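Local coordinates for protein sugar ABC transporter (Agrobacterium radiobacter, PDB 4RXT) that probably serves as the solute-binding component of a sugar ABC transporter, holding an arabinopyranose in the cleft between its two lobes, at residues A[14-17]-A[18-21]; A[201-204]-A[205-208]; A[248-251]-A[252-256]. All coordinates share one frame; numbering follows the deposited sequence.

Contact 1: A[14-17]-A[18-21]; sequences TTSF and YWQI. With ARA (alpha-L-arabinopyranose), chain B.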
loop_
_atom_site.group_PDB
_atom_site.type_symbol
_atom_site.label_atom_id
_atom_site.label_comp_id
_atom_site.label_asym_id
_atom_site.label_seq_id
_atom_site.Cartn_x
_atom_site.Cartn_y
_atom_site.Cartn_z
ATOM N N THR A 14 5.764 -10.681 4.749
ATOM C CA THR A 14 5.055 -11.197 5.936
ATOM C C THR A 14 5.379 -10.485 7.250
ATOM O O THR A 14 4.653 -10.674 8.215
ATOM C CB THR A 14 5.336 -12.704 6.127
ATOM O OG1 THR A 14 6.753 -12.905 6.327
ATOM C CG2 THR A 14 4.827 -13.523 4.929
ATOM N N THR A 15 6.449 -9.696 7.278
ATOM C CA THR A 15 6.873 -8.946 8.466
ATOM C C THR A 15 6.236 -7.562 8.611
ATOM O O THR A 15 6.425 -6.892 9.608
ATOM C CB THR A 15 8.411 -8.762 8.487
ATOM O OG1 THR A 15 8.816 -7.814 7.489
ATOM C CG2 THR A 15 9.131 -10.095 8.245
ATOM N N SER A 16 5.480 -7.148 7.613
ATOM C CA SER A 16 4.853 -5.824 7.573
ATOM C C SER A 16 3.465 -5.874 8.211
ATOM O O SER A 16 2.699 -6.753 7.913
ATOM C CB SER A 16 4.716 -5.408 6.099
ATOM O OG SER A 16 3.834 -4.298 5.908
ATOM N N PHE A 17 3.151 -4.913 9.080
ATOM C CA PHE A 17 1.825 -4.869 9.696
ATOM C C PHE A 17 0.712 -4.795 8.663
ATOM O O PHE A 17 -0.346 -5.382 8.843
ATOM C CB PHE A 17 1.719 -3.691 10.634
ATOM C CG PHE A 17 0.416 -3.598 11.356
ATOM C CD1 PHE A 17 0.106 -4.488 12.350
ATOM C CD2 PHE A 17 -0.487 -2.611 11.026
ATOM C CE1 PHE A 17 -1.103 -4.377 13.034
ATOM C CE2 PHE A 17 -1.678 -2.473 11.692
ATOM C CZ PHE A 17 -1.999 -3.374 12.686
ATOM N N TYR A 18 0.935 -4.038 7.596
ATOM C CA TYR A 18 -0.076 -3.946 6.567
ATOM C C TYR A 18 -0.444 -5.335 6.004
ATOM O O TYR A 18 -1.622 -5.686 5.887
ATOM C CB TYR A 18 0.438 -3.073 5.438
ATOM C CG TYR A 18 -0.545 -2.942 4.302
ATOM C CD1 TYR A 18 -1.556 -1.986 4.315
ATOM C CD2 TYR A 18 -0.455 -3.768 3.165
ATOM C CE1 TYR A 18 -2.444 -1.862 3.254
ATOM C CE2 TYR A 18 -1.359 -3.649 2.124
ATOM C CZ TYR A 18 -2.325 -2.674 2.147
ATOM O OH TYR A 18 -3.218 -2.535 1.104
ATOM N N TRP A 19 0.588 -6.096 5.633
ATOM C CA TRP A 19 0.357 -7.446 5.082
ATOM C C TRP A 19 -0.202 -8.407 6.100
ATOM O O TRP A 19 -0.914 -9.323 5.751
ATOM C CB TRP A 19 1.618 -8.029 4.396
ATOM C CG TRP A 19 1.982 -7.214 3.204
ATOM C CD1 TRP A 19 3.037 -6.388 3.082
ATOM C CD2 TRP A 19 1.163 -7.010 2.060
ATOM N NE1 TRP A 19 2.965 -5.689 1.904
ATOM C CE2 TRP A 19 1.821 -6.072 1.249
ATOM C CE3 TRP A 19 -0.049 -7.535 1.640
ATOM C CZ2 TRP A 19 1.300 -5.671 0.059
ATOM C CZ3 TRP A 19 -0.562 -7.143 0.451
ATOM C CH2 TRP A 19 0.105 -6.218 -0.317
ATOM N N GLN A 20 0.129 -8.180 7.367
ATOM C CA GLN A 20 -0.470 -8.984 8.453
ATOM C C GLN A 20 -1.983 -8.746 8.571
ATOM O O GLN A 20 -2.748 -9.656 8.895
ATOM C CB GLN A 20 0.244 -8.731 9.767
ATOM C CG GLN A 20 1.650 -9.310 9.713
ATOM C CD GLN A 20 2.621 -8.748 10.733
ATOM O OE1 GLN A 20 2.255 -7.943 11.606
ATOM N NE2 GLN A 20 3.900 -9.145 10.603
ATOM N N ILE A 21 -2.434 -7.552 8.226
ATOM C CA ILE A 21 -3.885 -7.264 8.202
ATOM C C ILE A 21 -4.524 -8.047 7.057
ATOM O O ILE A 21 -5.528 -8.700 7.218
ATOM C CB ILE A 21 -4.219 -5.767 8.040
ATOM C CG1 ILE A 21 -3.706 -4.942 9.240
ATOM C CG2 ILE A 21 -5.742 -5.589 7.907
ATOM C CD1 ILE A 21 -3.688 -3.439 8.981
HETATM C C1 ARA B . 0.915 -0.613 1.299
HETATM C C2 ARA B . 0.825 -0.820 -0.226
HETATM C C3 ARA B . 1.623 -2.053 -0.614
HETATM C C4 ARA B . 3.056 -1.999 -0.057
HETATM C C5 ARA B . 3.197 -0.965 0.980
HETATM O O1 ARA B . 0.629 0.777 1.204
HETATM O O2 ARA B . -0.542 -1.016 -0.635
HETATM O O3 ARA B . 1.555 -2.200 -2.043
HETATM O O4 ARA B . 4.009 -1.523 -1.011
HETATM O O5 ARA B . 2.139 -0.922 1.952
#
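The loop 14-16 leads into the first turn of helix 17-33, where Gln-20 N donates to Ser-16 O at 3.0 Å and Ile-21 N to Phe-17 O. Ser-16 is the N-cap: with OG anti to its own backbone N (chi1 166°), its hydroxyl accepts from Tyr-18 N, but the bond is weak. A firmer link comes from Gln-20, whose extended chain runs back along the loop until NE2 reaches Thr-14 O at 2.9 Å. The N-H points almost straight at the oxygen (166°), and Thr-14 O lies near the amide plane, so the bond limits rotation of the amide. The Phe-17 ring stands nearly perpendicular to that amide. Ile-21, one turn on, lays CG1 over one face of the ring near its rim, a CH-pi contact, while its CD1 comes within 3.5 Å of Phe-17 CE2. Ser-16 CB meets the Trp-19 indole at its edge, 3.6 Å from CD1.

Tyr-18 and Trp-19 face the sugar. Tyr-18 lays a face against the arabinopyranose, C1 lying over the ring centre 3.7 Å above its plane, and Trp-19 CZ2 is 3.7 Å from sugar C3. Their polar ends are held by ligand-binding acids, Tyr-18 OH by Asp-93 and Trp-19 NE1 by Glu-45, bonds that probably help to orient both carboxylates. The turn follows strand 9-11 of the parallel sheet, and Tyr-18 and Ile-21 both pack against Pro-249 of helix 249-264.

Contact 2: A[201-204]-A[205-208]; sequences NLIM and AQGV. With ARA (alpha-L-arabinopyranose), chain B.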
loop_
_atom_site.group_PDB
_atom_site.type_symbol
_atom_site.label_atom_id
_atom_site.label_comp_id
_atom_site.label_asym_id
_atom_site.label_seq_id
_atom_site.Cartn_x
_atom_site.Cartn_y
_atom_site.Cartn_z
ATOM N N ASN A 201 3.651 4.852 1.421
ATOM C CA ASN A 201 3.156 3.601 1.989
ATOM C C ASN A 201 3.436 3.566 3.503
ATOM O O ASN A 201 4.063 4.469 4.035
ATOM C CB ASN A 201 3.711 2.383 1.223
ATOM C CG ASN A 201 5.110 1.970 1.675
ATOM O OD1 ASN A 201 5.909 2.800 2.121
ATOM N ND2 ASN A 201 5.402 0.697 1.576
ATOM N N LEU A 202 3.035 2.477 4.144
ATOM C CA LEU A 202 3.197 2.390 5.600
ATOM C C LEU A 202 4.667 2.572 6.021
ATOM O O LEU A 202 4.975 3.244 6.993
ATOM C CB LEU A 202 2.705 1.043 6.084
ATOM C CG LEU A 202 2.925 0.751 7.568
ATOM C CD1 LEU A 202 2.146 1.776 8.356
ATOM C CD2 LEU A 202 2.475 -0.668 7.860
ATOM N N ILE A 203 5.555 1.893 5.313
ATOM C CA ILE A 203 6.955 1.811 5.682
ATOM C C ILE A 203 7.614 3.183 5.607
ATOM O O ILE A 203 8.347 3.600 6.476
ATOM C CB ILE A 203 7.726 0.771 4.814
ATOM C CG1 ILE A 203 7.015 -0.601 4.822
ATOM C CG2 ILE A 203 9.181 0.650 5.263
ATOM C CD1 ILE A 203 6.728 -1.138 6.213
ATOM N N MET A 204 7.321 3.910 4.534
ATOM C CA MET A 204 7.824 5.265 4.452
ATOM C C MET A 204 7.166 6.220 5.447
ATOM O O MET A 204 7.835 7.110 6.011
ATOM C CB MET A 204 7.733 5.812 3.014
ATOM C CG MET A 204 8.630 5.127 1.988
ATOM S SD MET A 204 10.440 5.235 2.337
ATOM C CE MET A 204 10.718 3.715 3.275
ATOM N N ALA A 205 5.879 6.041 5.687
ATOM C CA ALA A 205 5.234 6.826 6.760
ATOM C C ALA A 205 5.886 6.624 8.142
ATOM O O ALA A 205 6.079 7.571 8.885
ATOM C CB ALA A 205 3.762 6.492 6.827
ATOM N N GLN A 206 6.228 5.390 8.448
ATOM C CA GLN A 206 6.930 5.093 9.719
ATOM C C GLN A 206 8.235 5.852 9.784
ATOM O O GLN A 206 8.515 6.526 10.756
ATOM C CB GLN A 206 7.210 3.589 9.829
ATOM C CG GLN A 206 5.975 2.703 9.984
ATOM C CD GLN A 206 6.261 1.225 9.721
ATOM O OE1 GLN A 206 7.247 0.852 9.056
ATOM N NE2 GLN A 206 5.421 0.371 10.270
ATOM N N GLY A 207 9.079 5.675 8.789
ATOM C CA GLY A 207 10.394 6.305 8.773
ATOM C C GLY A 207 10.410 7.817 8.683
ATOM O O GLY A 207 11.144 8.500 9.403
ATOM N N VAL A 208 9.599 8.361 7.779
ATOM C CA VAL A 208 9.510 9.816 7.626
ATOM C C VAL A 208 8.873 10.462 8.872
ATOM O O VAL A 208 9.359 11.492 9.380
ATOM C CB VAL A 208 8.713 10.183 6.360
ATOM C CG1 VAL A 208 8.429 11.684 6.273
ATOM C CG2 VAL A 208 9.494 9.704 5.158
HETATM C C1 ARA B . 0.915 -0.613 1.299
HETATM C C2 ARA B . 0.825 -0.820 -0.226
HETATM C C3 ARA B . 1.623 -2.053 -0.614
HETATM C C4 ARA B . 3.056 -1.999 -0.057
HETATM C C5 ARA B . 3.197 -0.965 0.980
HETATM O O1 ARA B . 0.629 0.777 1.204
HETATM O O2 ARA B . -0.542 -1.016 -0.635
HETATM O O3 ARA B . 1.555 -2.200 -2.043
HETATM O O4 ARA B . 4.009 -1.523 -1.011
HETATM O O5 ARA B . 2.139 -0.922 1.952
#
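The N-terminal turns of helix 202-214, in the beta-alpha-beta unit formed with strands 194-199 and 222-226, bring Asn-201 of the arabinopyranose site to the helix cap. As N-cap, Asn-201 turns OD1 back to accept from Met-204 N at 3.0 Å, nearly straight at 170°, though the donor is tilted from the carbonyl plane. Its chi1 of 83° sets CG between the backbone N and the carbonyl carbon, and the capping bond holds the amide there while CB faces the sugar, 3.5 Å from O1. One residue thus both starts the helix and lines the pocket. Its own carbonyl O accepts from Ala-205 N at 2.9 Å, and the regular helical bonds continue to Val-208 N.

Gln-206 carries the side-chain contact. Its chain is extended beyond CG and passes over the preceding turn, with CG 3.2 Å from Leu-202 O. The amide then rests against two aliphatic side chains: NE2 lies 3.7 Å from Leu-202 CG, and OE1 is 3.5 Å from Ile-203 CD1, whose chain runs alongside and points the same way. The NE2 end is hydrogen-bonded to Asp-229. Val-208, one turn after Met-204, brings CG2 close to Met-204 O.

Leu-202, Ala-205 and Gln-206 pack on Thr-232 of helix 230-238, Ile-203 and Val-208 meet helix 177-190, and Met-204 and Val-208 touch strand 194-199.

Contact 3: A[248-251]-A[252-256]; sequences DPYR and MGYDG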
loop_
_atom_site.group_PDB
_atom_site.type_symbol
_atom_site.label_atom_id
_atom_site.label_comp_id
_atom_site.label_asym_id
_atom_site.label_seq_id
_atom_site.Cartn_x
_atom_site.Cartn_y
_atom_site.Cartn_z
ATOM N N ASP A 248 -8.159 -0.599 2.629
ATOM C CA ASP A 248 -8.881 -1.713 3.279
ATOM C C ASP A 248 -8.176 -3.051 3.038
ATOM O O ASP A 248 -8.700 -3.935 2.351
ATOM C CB ASP A 248 -10.363 -1.789 2.861
ATOM C CG ASP A 248 -11.230 -2.565 3.856
ATOM O OD1 ASP A 248 -10.689 -3.240 4.754
ATOM O OD2 ASP A 248 -12.472 -2.506 3.666
ATOM N N PRO A 249 -6.988 -3.225 3.636
ATOM C CA PRO A 249 -6.273 -4.468 3.447
ATOM C C PRO A 249 -7.017 -5.700 3.975
ATOM O O PRO A 249 -6.904 -6.756 3.375
ATOM C CB PRO A 249 -4.957 -4.259 4.225
ATOM C CG PRO A 249 -5.241 -3.125 5.185
ATOM C CD PRO A 249 -6.179 -2.251 4.367
ATOM N N TYR A 250 -7.745 -5.573 5.094
ATOM C CA TYR A 250 -8.513 -6.715 5.625
ATOM C C TYR A 250 -9.467 -7.258 4.570
ATOM O O TYR A 250 -9.524 -8.466 4.321
ATOM C CB TYR A 250 -9.276 -6.330 6.880
ATOM C CG TYR A 250 -9.908 -7.510 7.588
ATOM C CD1 TYR A 250 -9.196 -8.203 8.537
ATOM C CD2 TYR A 250 -11.206 -7.925 7.278
ATOM C CE1 TYR A 250 -9.767 -9.280 9.230
ATOM C CE2 TYR A 250 -11.792 -9.000 7.925
ATOM C CZ TYR A 250 -11.083 -9.685 8.899
ATOM O OH TYR A 250 -11.687 -10.740 9.544
ATOM N N ARG A 251 -10.187 -6.351 3.909
ATOM C CA ARG A 251 -11.119 -6.765 2.853
ATOM C C ARG A 251 -10.407 -7.376 1.659
ATOM O O ARG A 251 -10.898 -8.330 1.093
ATOM C CB ARG A 251 -12.006 -5.593 2.420
ATOM C CG ARG A 251 -12.945 -5.946 1.281
ATOM C CD ARG A 251 -13.723 -4.763 0.807
ATOM N NE ARG A 251 -14.643 -5.157 -0.244
ATOM C CZ ARG A 251 -15.344 -4.296 -0.972
ATOM N NH1 ARG A 251 -15.227 -2.990 -0.766
ATOM N NH2 ARG A 251 -16.180 -4.744 -1.889
ATOM N N MET A 252 -9.271 -6.793 1.252
ATOM C CA MET A 252 -8.479 -7.398 0.175
ATOM C C MET A 252 -8.172 -8.882 0.476
ATOM O O MET A 252 -8.294 -9.753 -0.408
ATOM C CB MET A 252 -7.191 -6.605 -0.130
ATOM C CG MET A 252 -7.381 -5.241 -0.807
ATOM S SD MET A 252 -5.724 -4.439 -0.987
ATOM C CE MET A 252 -6.112 -2.787 -0.391
ATOM N N GLY A 253 -7.787 -9.191 1.713
ATOM C CA GLY A 253 -7.521 -10.566 2.126
ATOM C C GLY A 253 -8.776 -11.430 2.164
ATOM O O GLY A 253 -8.811 -12.522 1.598
ATOM N N TYR A 254 -9.814 -10.899 2.801
ATOM C CA TYR A 254 -11.057 -11.637 2.999
ATOM C C TYR A 254 -11.759 -11.906 1.674
ATOM O O TYR A 254 -12.072 -13.058 1.331
ATOM C CB TYR A 254 -11.982 -10.901 3.980
ATOM C CG TYR A 254 -13.136 -11.771 4.431
ATOM C CD1 TYR A 254 -14.244 -11.964 3.619
ATOM C CD2 TYR A 254 -13.074 -12.469 5.638
ATOM C CE1 TYR A 254 -15.279 -12.795 4.016
ATOM C CE2 TYR A 254 -14.108 -13.290 6.056
ATOM C CZ TYR A 254 -15.207 -13.452 5.247
ATOM O OH TYR A 254 -16.194 -14.306 5.683
ATOM N N ASP A 255 -12.070 -10.820 0.971
ATOM C CA ASP A 255 -12.803 -10.907 -0.257
ATOM C C ASP A 255 -11.900 -11.471 -1.353
ATOM O O ASP A 255 -12.408 -12.012 -2.332
ATOM C CB ASP A 255 -13.408 -9.577 -0.662
ATOM C CG ASP A 255 -14.665 -9.247 0.118
ATOM O OD1 ASP A 255 -15.184 -10.117 0.855
ATOM O OD2 ASP A 255 -15.163 -8.123 -0.036
ATOM N N GLY A 256 -10.582 -11.369 -1.198
ATOM C CA GLY A 256 -9.676 -12.097 -2.097
ATOM C C GLY A 256 -9.883 -13.597 -2.067
ATOM O O GLY A 256 -10.045 -14.246 -3.099
#
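Met-252 and Asp-248 meet across the capped first turn of helix 249-264, which has a buried flank and a more exposed one. On the buried flank the Met-252 side chain, with CG anti to the carbonyl carbon (chi1 -70°), runs back beside the start of the helix and bends at its last torsion, bringing CE 3.9 Å from Asp-248 O. That oxygen also accepts from Met-252 N at 3.1 Å. Met-252 packs here against Tyr-18 of helix 17-33 and also touches Asp-93, a sugar-binding residue, so this flank backs the pocket wall at second-shell distance. Gly-253 continues the turn, its N donating to Pro-249 O.

Packing is looser among the partly exposed side chains. Tyr-250 and Tyr-254, one turn apart, approach only to 4.3 Å between CE2 and CD2, and the outer end of Tyr-254 is held instead by its OH bond to Asp-32. Asp-248 is the N-cap, but its OD1 accepts from the backbone N of Arg-251 at 3.3 Å, met from well above the carboxylate plane. Arg-251 extends from CG to NE, touches Thr-275 and pairs with Asp-255 in a salt bridge made one turn along the helix. The guanidinium and carboxylate planes stand 84° apart: Arg-251 NE meets Asp-255 OD2 at 3.0 Å on its anti side, with an N-H...O angle of 158°.

All three contacts are helix starts with a side-chain N-cap, each on a different helix, but the caps differ: weak from Ser-16 in contact 1, nearly straight from the amide of Asn-201 in contact 2, and out of plane from a carboxylate in contact 3. Contact 2 is the most buried and, apart from its cap and Gln-206, largely aliphatic; contacts 1 and 3 are only partly buried, one aromatic toward the sugar, the other carrying an ion pair. Contacts 1 and 2 both touch the arabinopyranose and meet each other through Leu-202. Helix 17-33 of contact 1 packs on helix 249-264 of contact 3, whereas contacts 2 and 3 remain about 9 Å apart at their nearest atoms.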